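Long-range contacts in extracellular ligand-binding receptor (Rhodopseudomonas palustris, PDB 3SG0), which binds benzoyl-formic acid and is probably the solute-binding protein of a transport system for lignin-derived aromatic acids: residues A[159-163]-A[187-191]; A[195-199]-A[222-227]; A[290-294]-A[308-312]. All blocks are in the same frame, centred on the assembly; numbering follows the deposited sequence.

Overall arrangement
Following the chain from the N terminus, interaction 1 comes first. It closes the loop that leaves strand 161-167, runs through helix 170-186 and returns as strand 189-196. Interaction 2 opens at the far end of that same strand, about 22 Å away between centres. It closes the excursion through helix 204-212 and strand 217-221, at the end of the four-stranded parallel sheet that faces the ligand. Interaction 3 closes the short connection between helices 283-298 and 306-328. It lies on the opposite side of the chain's centre from interaction 1. The three loops run in series, so none nests in or crosses another. Interactions 2 and 3 approach to about 10 Å between nearest atoms without touching.

Interaction 1 (A[159-163]-A[187-191]); sequences AKKVG and GFELT
V162 packs against F188 and L190 on the buried side of two parallel strands. Its CG2 lies 3.7 Å from F188 CD1, obliquely to the ring. Its CG1 stands anti to the backbone N (chi1 179°) and reaches L190 CD2 at 4.1 Å. Helix 170-186 covers this face, with A183 against F188 and Y176, L179 and A180 against L190. I154 of helix 143-156 adds to the cover over A159 and V162.

The backbones pair in parallel register, K161 beside E189 and V162 beside L190. E189 N donates to K160 O, V162 N to E189 O, and T191 N to V162 O. All three bonds are close to straight at the hydrogen. V162 O takes a second, weaker contact from L190 CA at 3.2 Å.

The other face, with K161 and E189, is looser and more exposed. Here the side chains of K161 and E189 come closest at their CG atoms, 4.2 Å apart. T191 CG2 packs on K161 CB at 3.7 Å. K161 NZ leads away to K214 O, and T191 OG1 hydrogen-bonds to T213 OG1. At the solvent edge the K160 chain bends at chi2 and chi3. That bend brings NZ to G187 O at 2.7 Å, in the carbonyl plane and on a lone pair. G187 has positive phi and follows helix 170-186. The bond thus ties a lysine before one strand to the helix exit before the next. This is the start of a beta-alpha-beta crossover in the parallel sheet of a periplasmic binding protein lobe.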
loop_
_atom_site.group_PDB
_atom_site.type_symbol
_atom_site.label_atom_id
_atom_site.label_comp_id
_atom_site.label_asym_id
_atom_site.label_seq_id
_atom_site.Cartn_x
_atom_site.Cartn_y
_atom_site.Cartn_z
ATOM N N ALA A 159 14.725 12.352 -19.877
ATOM C CA ALA A 159 15.706 12.452 -18.800
ATOM C C ALA A 159 16.836 11.450 -19.018
ATOM O O ALA A 159 16.589 10.296 -19.361
ATOM C CB ALA A 159 15.042 12.224 -17.444
ATOM N N LYS A 160 18.078 11.887 -18.820
ATOM C CA LYS A 160 19.225 10.996 -18.972
ATOM C C LYS A 160 19.944 10.736 -17.652
ATOM O O LYS A 160 20.602 9.710 -17.490
ATOM C CB LYS A 160 20.212 11.561 -19.997
ATOM C CG LYS A 160 19.592 11.859 -21.354
ATOM C CD LYS A 160 19.080 10.597 -22.034
ATOM C CE LYS A 160 20.221 9.676 -22.432
ATOM N NZ LYS A 160 19.746 8.541 -23.275
ATOM N N LYS A 161 19.821 11.673 -16.716
ATOM C CA LYS A 161 20.421 11.525 -15.395
ATOM C C LYS A 161 19.350 11.702 -14.331
ATOM O O LYS A 161 18.688 12.736 -14.280
ATOM C CB LYS A 161 21.550 12.540 -15.190
ATOM C CG LYS A 161 22.746 12.318 -16.108
ATOM C CD LYS A 161 23.921 13.206 -15.726
ATOM C CE LYS A 161 23.610 14.677 -15.956
ATOM N NZ LYS A 161 24.749 15.556 -15.557
ATOM N N VAL A 162 19.185 10.687 -13.487
ATOM C CA VAL A 162 18.130 10.684 -12.476
ATOM C C VAL A 162 18.729 10.441 -11.097
ATOM O O VAL A 162 19.358 9.415 -10.864
ATOM C CB VAL A 162 17.068 9.608 -12.792
ATOM C CG1 VAL A 162 15.977 9.598 -11.726
ATOM C CG2 VAL A 162 16.473 9.839 -14.176
ATOM N N GLY A 163 18.558 11.401 -10.195
ATOM C CA GLY A 163 19.004 11.228 -8.822
ATOM C C GLY A 163 18.063 10.306 -8.068
ATOM O O GLY A 163 16.931 10.091 -8.496
ATOM N N GLY A 187 17.619 3.870 -20.934
ATOM C CA GLY A 187 18.420 4.942 -21.496
ATOM C C GLY A 187 18.739 6.088 -20.552
ATOM O O GLY A 187 19.123 7.167 -20.993
ATOM N N PHE A 188 18.577 5.871 -19.252
ATOM C CA PHE A 188 19.048 6.856 -18.286
ATOM C C PHE A 188 19.937 6.201 -17.241
ATOM O O PHE A 188 20.019 4.977 -17.167
ATOM C CB PHE A 188 17.892 7.656 -17.650
ATOM C CG PHE A 188 16.927 6.832 -16.831
ATOM C CD1 PHE A 188 17.205 6.520 -15.509
ATOM C CD2 PHE A 188 15.722 6.416 -17.371
ATOM C CE1 PHE A 188 16.307 5.781 -14.753
ATOM C CE2 PHE A 188 14.820 5.681 -16.618
ATOM C CZ PHE A 188 15.116 5.364 -15.308
ATOM N N GLU A 189 20.640 7.017 -16.468
ATOM C CA GLU A 189 21.453 6.490 -15.383
ATOM C C GLU A 189 20.971 7.045 -14.050
ATOM O O GLU A 189 20.575 8.206 -13.961
ATOM C CB GLU A 189 22.934 6.824 -15.592
ATOM C CG GLU A 189 23.325 8.235 -15.188
ATOM C CD GLU A 189 24.822 8.473 -15.275
ATOM O OE1 GLU A 189 25.462 8.648 -14.216
ATOM O OE2 GLU A 189 25.359 8.487 -16.404
ATOM N N LEU A 190 20.990 6.199 -13.026
ATOM C CA LEU A 190 20.757 6.645 -11.658
ATOM C C LEU A 190 22.063 7.204 -11.117
ATOM O O LEU A 190 23.056 6.482 -11.026
ATOM C CB LEU A 190 20.302 5.483 -10.779
ATOM C CG LEU A 190 18.886 4.951 -10.992
ATOM C CD1 LEU A 190 18.574 3.872 -9.967
ATOM C CD2 LEU A 190 17.873 6.078 -10.897
ATOM N N THR A 191 22.063 8.483 -10.756
ATOM C CA THR A 191 23.299 9.163 -10.370
ATOM C C THR A 191 23.681 8.963 -8.905
ATOM O O THR A 191 24.832 9.212 -8.525
ATOM C CB THR A 191 23.219 10.677 -10.620
ATOM O OG1 THR A 191 22.277 11.262 -9.712
ATOM C CG2 THR A 191 22.807 10.966 -12.047
#

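Interaction 2 (A[195-199]-A[222-227]); sequences VYARS and SAGTPA. With 173 (benzoyl-formic acid), chain B.
Y196 OH links strand 189-196 to the loop 222-227 through two hydrogen bonds. It donates to P226 O at 2.8 Å, approaching from above that carbonyl's plane. It also accepts from S222 OG at 2.7 Å. With chi1 at -176°, the serine hydroxyl is turned away from its own amide nitrogen and meets the phenol. Both functions of the phenol oxygen are therefore used, which restrains its position. F167 of the neighbouring strand meets the Y196 ring obliquely.

Van der Waals packing centres on P226, whose CB lies 3.3 Å from R198 O. A223 CB lies obliquely to the R198 guanidinium, 4.1 Å from NH1.

One water bridges the segments. It accepts from R198 NH1 and donates to A223 O.

The last group of contacts surrounds the ligand. The R198 chain runs extended from CG to NE, bringing the guanidinium to benzoyl-formic acid. NH2 donates to carboxylate O1A at 2.8 Å, and NH1 donates to the keto oxygen O2 at 3.2 Å. The ligand carboxyl carbon and the water both lie in the guanidinium plane, at its edge. D169 forms a salt bridge to NH2 and would help to hold the charged group in place. A223 CB touches O2 at 3.0 Å. T99 OG1 and A121 N also hydrogen-bond to the ligand. Together these groups form the aromatic-acid pocket in the cleft of a periplasmic solute-binding protein.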
loop_
_atom_site.group_PDB
_atom_site.type_symbol
_atom_site.label_atom_id
_atom_site.label_comp_id
_atom_site.label_asym_id
_atom_site.label_seq_id
_atom_site.Cartn_x
_atom_site.Cartn_y
_atom_site.Cartn_z
ATOM N N VAL A 195 19.892 7.264 0.877
ATOM C CA VAL A 195 18.823 6.717 1.695
ATOM C C VAL A 195 18.621 7.545 2.962
ATOM O O VAL A 195 19.505 8.300 3.377
ATOM C CB VAL A 195 19.084 5.232 2.069
ATOM C CG1 VAL A 195 19.153 4.359 0.816
ATOM C CG2 VAL A 195 20.338 5.085 2.916
ATOM N N TYR A 196 17.448 7.398 3.566
ATOM C CA TYR A 196 17.164 7.999 4.855
ATOM C C TYR A 196 16.185 7.134 5.610
ATOM O O TYR A 196 15.480 6.311 5.013
ATOM C CB TYR A 196 16.660 9.438 4.727
ATOM C CG TYR A 196 15.243 9.675 4.232
ATOM C CD1 TYR A 196 14.303 10.301 5.052
ATOM C CD2 TYR A 196 14.874 9.374 2.926
ATOM C CE1 TYR A 196 13.022 10.583 4.602
ATOM C CE2 TYR A 196 13.593 9.650 2.465
ATOM C CZ TYR A 196 12.677 10.260 3.306
ATOM O OH TYR A 196 11.409 10.547 2.829
ATOM N N ALA A 197 16.159 7.306 6.929
ATOM C CA ALA A 197 15.227 6.584 7.776
ATOM C C ALA A 197 13.947 7.393 7.935
ATOM O O ALA A 197 13.965 8.621 7.882
ATOM C CB ALA A 197 15.851 6.280 9.119
ATOM N N ARG A 198 12.827 6.701 8.116
ATOM C CA ARG A 198 11.521 7.359 8.024
ATOM C C ARG A 198 11.347 8.551 8.962
ATOM O O ARG A 198 10.697 9.534 8.594
ATOM C CB ARG A 198 10.372 6.356 8.208
ATOM C CG ARG A 198 10.399 5.195 7.230
ATOM C CD ARG A 198 9.012 4.551 7.044
ATOM N NE ARG A 198 9.116 3.390 6.165
ATOM C CZ ARG A 198 8.161 2.928 5.364
ATOM N NH1 ARG A 198 6.964 3.505 5.305
ATOM N NH2 ARG A 198 8.422 1.873 4.608
ATOM N N SER A 199 11.917 8.480 10.165
ATOM C CA SER A 199 11.737 9.566 11.128
ATOM C C SER A 199 12.830 10.630 11.113
ATOM O O SER A 199 12.808 11.541 11.937
ATOM C CB SER A 199 11.573 9.028 12.553
ATOM O OG SER A 199 10.365 8.305 12.676
ATOM N N SER A 222 9.511 6.927 -0.987
ATOM C CA SER A 222 9.114 7.249 0.374
ATOM C C SER A 222 7.606 7.055 0.525
ATOM O O SER A 222 6.921 6.667 -0.425
ATOM C CB SER A 222 9.529 8.692 0.675
ATOM O OG SER A 222 9.250 9.055 2.012
ATOM N N ALA A 223 7.083 7.309 1.718
ATOM C CA ALA A 223 5.659 7.115 1.963
ATOM C C ALA A 223 5.215 7.946 3.149
ATOM O O ALA A 223 5.994 8.177 4.089
ATOM C CB ALA A 223 5.344 5.659 2.210
ATOM N N GLY A 224 3.954 8.361 3.128
ATOM C CA GLY A 224 3.404 9.151 4.211
ATOM C C GLY A 224 3.994 10.543 4.280
ATOM O O GLY A 224 4.613 11.032 3.331
ATOM N N THR A 225 3.812 11.189 5.422
ATOM C CA THR A 225 4.319 12.539 5.570
ATOM C C THR A 225 5.850 12.669 5.502
ATOM O O THR A 225 6.328 13.716 5.097
ATOM C CB THR A 225 3.709 13.263 6.789
ATOM O OG1 THR A 225 3.813 12.428 7.946
ATOM C CG2 THR A 225 2.238 13.553 6.533
ATOM N N PRO A 226 6.616 11.614 5.855
ATOM C CA PRO A 226 8.073 11.729 5.671
ATOM C C PRO A 226 8.508 11.965 4.223
ATOM O O PRO A 226 9.649 12.353 4.001
ATOM C CB PRO A 226 8.591 10.371 6.155
ATOM C CG PRO A 226 7.614 9.973 7.206
ATOM C CD PRO A 226 6.272 10.415 6.645
ATOM N N ALA A 227 7.642 11.705 3.246
ATOM C CA ALA A 227 8.002 11.900 1.838
ATOM C C ALA A 227 8.112 13.369 1.449
ATOM O O ALA A 227 8.693 13.700 0.412
ATOM C CB ALA A 227 6.999 11.196 0.938
HETATM O O1B 173 B . 4.894 -0.635 2.170
HETATM C C1 173 B . 5.258 0.351 2.753
HETATM O O1A 173 B . 6.314 0.356 3.657
HETATM C C2 173 B . 4.736 1.706 2.357
HETATM O O2 173 B . 5.279 2.699 2.737
HETATM C C1G 173 B . 3.488 1.742 1.532
HETATM C C2D 173 B . 2.316 0.846 1.919
HETATM C C2E 173 B . 1.054 0.850 1.081
HETATM C C3 173 B . 0.984 1.746 -0.154
HETATM C C1E 173 B . 2.185 2.636 -0.523
HETATM C C1D 173 B . 3.445 2.650 0.317
HETATM O O HOH W 1 6.109 6.246 6.265
#

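Interaction 3 (A[290-294]-A[308-312]); sequences RFVDA and GVHLW
F291 and W312 carry the first shell of this contact. F291 CB sits almost straight above the five-membered ring of W312, 3.7 Å from its centroid, a CH-pi contact. Beyond CB the phenyl ring slides past the indole obliquely, with their planes at 53°. Its CD1 comes to 3.5 Å from W312 CG. V309 CG2 packs over one face of the F291 ring, 3.8 Å from its centroid. F291 CZ reaches the backbone at G308 C, 3.7 Å away.

The six-membered part of the indole lies against helix 283-298. A294 CB meets W312 CH2 at 3.6 Å. In the conformer given, the bend at chi3 sets the R290 guanidinium with one face toward W312 CZ2. A second conformer exists, so this contact is less certain. With an alanine here instead of W312, F291 CB and A294 CB would probably lose the aromatic surface they pack on, and a gap would open between the helices.

Chi1 of -177° points the W312 indole away from its amide nitrogen, across to helix 283-298. Around this shell, T50 and P304 touch F291. W312 O accepts from T316 OG1, while R290 lies near E319. R290, T316 and E319 belong to a 3-hydroxypyruvate site known for this protein, though that ligand is not bound to this chain in the model. The contact packs helix 283-298 steeply, at 108°, across helix 306-328 of the periplasmic binding protein fold, and helix 306-328 also brings H310 to the benzoyl-formic acid.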
loop_
_atom_site.group_PDB
_atom_site.type_symbol
_atom_site.label_atom_id
_atom_site.label_comp_id
_atom_site.label_asym_id
_atom_site.label_seq_id
_atom_site.Cartn_x
_atom_site.Cartn_y
_atom_site.Cartn_z
ATOM N N ARG A 290 -18.538 3.156 -3.101
ATOM C CA ARG A 290 -18.968 2.260 -2.028
ATOM C C ARG A 290 -18.143 2.498 -0.767
ATOM O O ARG A 290 -18.677 2.583 0.343
ATOM C CB ARG A 290 -18.846 0.795 -2.453
ATOM C CG ARG A 290 -19.883 0.337 -3.458
ATOM C CD ARG A 290 -19.849 -1.176 -3.623
ATOM N NE ARG A 290 -20.079 -1.869 -2.358
ATOM C CZ ARG A 290 -19.144 -2.527 -1.680
ATOM N NH1 ARG A 290 -17.904 -2.596 -2.146
ATOM N NH2 ARG A 290 -19.449 -3.126 -0.537
ATOM N N PHE A 291 -16.828 2.598 -0.937
ATOM C CA PHE A 291 -15.931 2.859 0.180
ATOM C C PHE A 291 -16.149 4.247 0.762
ATOM O O PHE A 291 -16.316 4.404 1.974
ATOM C CB PHE A 291 -14.482 2.708 -0.280
ATOM C CG PHE A 291 -13.468 3.296 0.664
ATOM C CD1 PHE A 291 -13.323 2.812 1.954
ATOM C CD2 PHE A 291 -12.631 4.320 0.242
ATOM C CE1 PHE A 291 -12.367 3.344 2.805
ATOM C CE2 PHE A 291 -11.676 4.846 1.080
ATOM C CZ PHE A 291 -11.541 4.362 2.368
ATOM N N VAL A 292 -16.149 5.259 -0.097
ATOM C CA VAL A 292 -16.273 6.636 0.369
ATOM C C VAL A 292 -17.589 6.850 1.118
ATOM O O VAL A 292 -17.616 7.477 2.182
ATOM C CB VAL A 292 -16.134 7.645 -0.798
ATOM C CG1 VAL A 292 -16.558 9.046 -0.367
ATOM C CG2 VAL A 292 -14.700 7.639 -1.337
ATOM N N ASP A 293 -18.676 6.318 0.577
ATOM C CA ASP A 293 -19.971 6.489 1.217
ATOM C C ASP A 293 -19.986 5.844 2.596
ATOM O O ASP A 293 -20.474 6.431 3.563
ATOM C CB ASP A 293 -21.090 5.907 0.348
ATOM C CG ASP A 293 -21.291 6.676 -0.948
ATOM O OD1 ASP A 293 -20.733 7.784 -1.084
ATOM O OD2 ASP A 293 -22.022 6.171 -1.828
ATOM N N ALA A 294 -19.455 4.633 2.692
ATOM C CA ALA A 294 -19.435 3.935 3.970
ATOM C C ALA A 294 -18.520 4.643 4.960
ATOM O O ALA A 294 -18.854 4.792 6.135
ATOM C CB ALA A 294 -19.012 2.493 3.782
ATOM N N GLY A 308 -6.960 4.107 3.730
ATOM C CA GLY A 308 -8.082 3.383 4.298
ATOM C C GLY A 308 -8.621 2.322 3.348
ATOM O O GLY A 308 -9.147 1.283 3.769
ATOM N N VAL A 309 -8.498 2.579 2.049
ATOM C CA VAL A 309 -9.025 1.650 1.058
ATOM C C VAL A 309 -8.225 0.353 1.020
ATOM O O VAL A 309 -8.720 -0.659 0.538
ATOM C CB VAL A 309 -9.176 2.302 -0.343
ATOM C CG1 VAL A 309 -7.986 1.985 -1.250
ATOM C CG2 VAL A 309 -10.474 1.838 -0.990
ATOM N N HIS A 310 -7.007 0.362 1.544
ATOM C CA HIS A 310 -6.235 -0.879 1.601
ATOM C C HIS A 310 -6.854 -1.833 2.608
ATOM O O HIS A 310 -6.814 -3.054 2.420
ATOM C CB HIS A 310 -4.760 -0.563 1.858
ATOM C CG HIS A 310 -4.207 0.293 0.776
ATOM N ND1 HIS A 310 -3.161 1.188 0.903
ATOM C CD2 HIS A 310 -4.649 0.401 -0.496
ATOM C CE1 HIS A 310 -2.980 1.797 -0.261
ATOM N NE2 HIS A 310 -3.865 1.330 -1.123
ATOM N N LEU A 311 -7.463 -1.291 3.658
ATOM C CA LEU A 311 -8.242 -2.115 4.577
ATOM C C LEU A 311 -9.557 -2.528 3.909
ATOM O O LEU A 311 -9.940 -3.700 3.918
ATOM C CB LEU A 311 -8.498 -1.368 5.886
ATOM C CG LEU A 311 -9.393 -2.089 6.896
ATOM C CD1 LEU A 311 -8.916 -3.506 7.183
ATOM C CD2 LEU A 311 -9.479 -1.272 8.173
ATOM N N TRP A 312 -10.241 -1.561 3.306
ATOM C CA TRP A 312 -11.519 -1.828 2.657
ATOM C C TRP A 312 -11.414 -2.943 1.604
ATOM O O TRP A 312 -12.192 -3.904 1.627
ATOM C CB TRP A 312 -12.050 -0.545 2.021
ATOM C CG TRP A 312 -13.394 -0.689 1.386
ATOM C CD1 TRP A 312 -13.652 -0.953 0.080
ATOM C CD2 TRP A 312 -14.665 -0.580 2.034
ATOM N NE1 TRP A 312 -15.007 -1.015 -0.134
ATOM C CE2 TRP A 312 -15.653 -0.783 1.051
ATOM C CE3 TRP A 312 -15.065 -0.315 3.347
ATOM C CZ2 TRP A 312 -17.018 -0.743 1.340
ATOM C CZ3 TRP A 312 -16.421 -0.273 3.630
ATOM C CH2 TRP A 312 -17.378 -0.486 2.632
#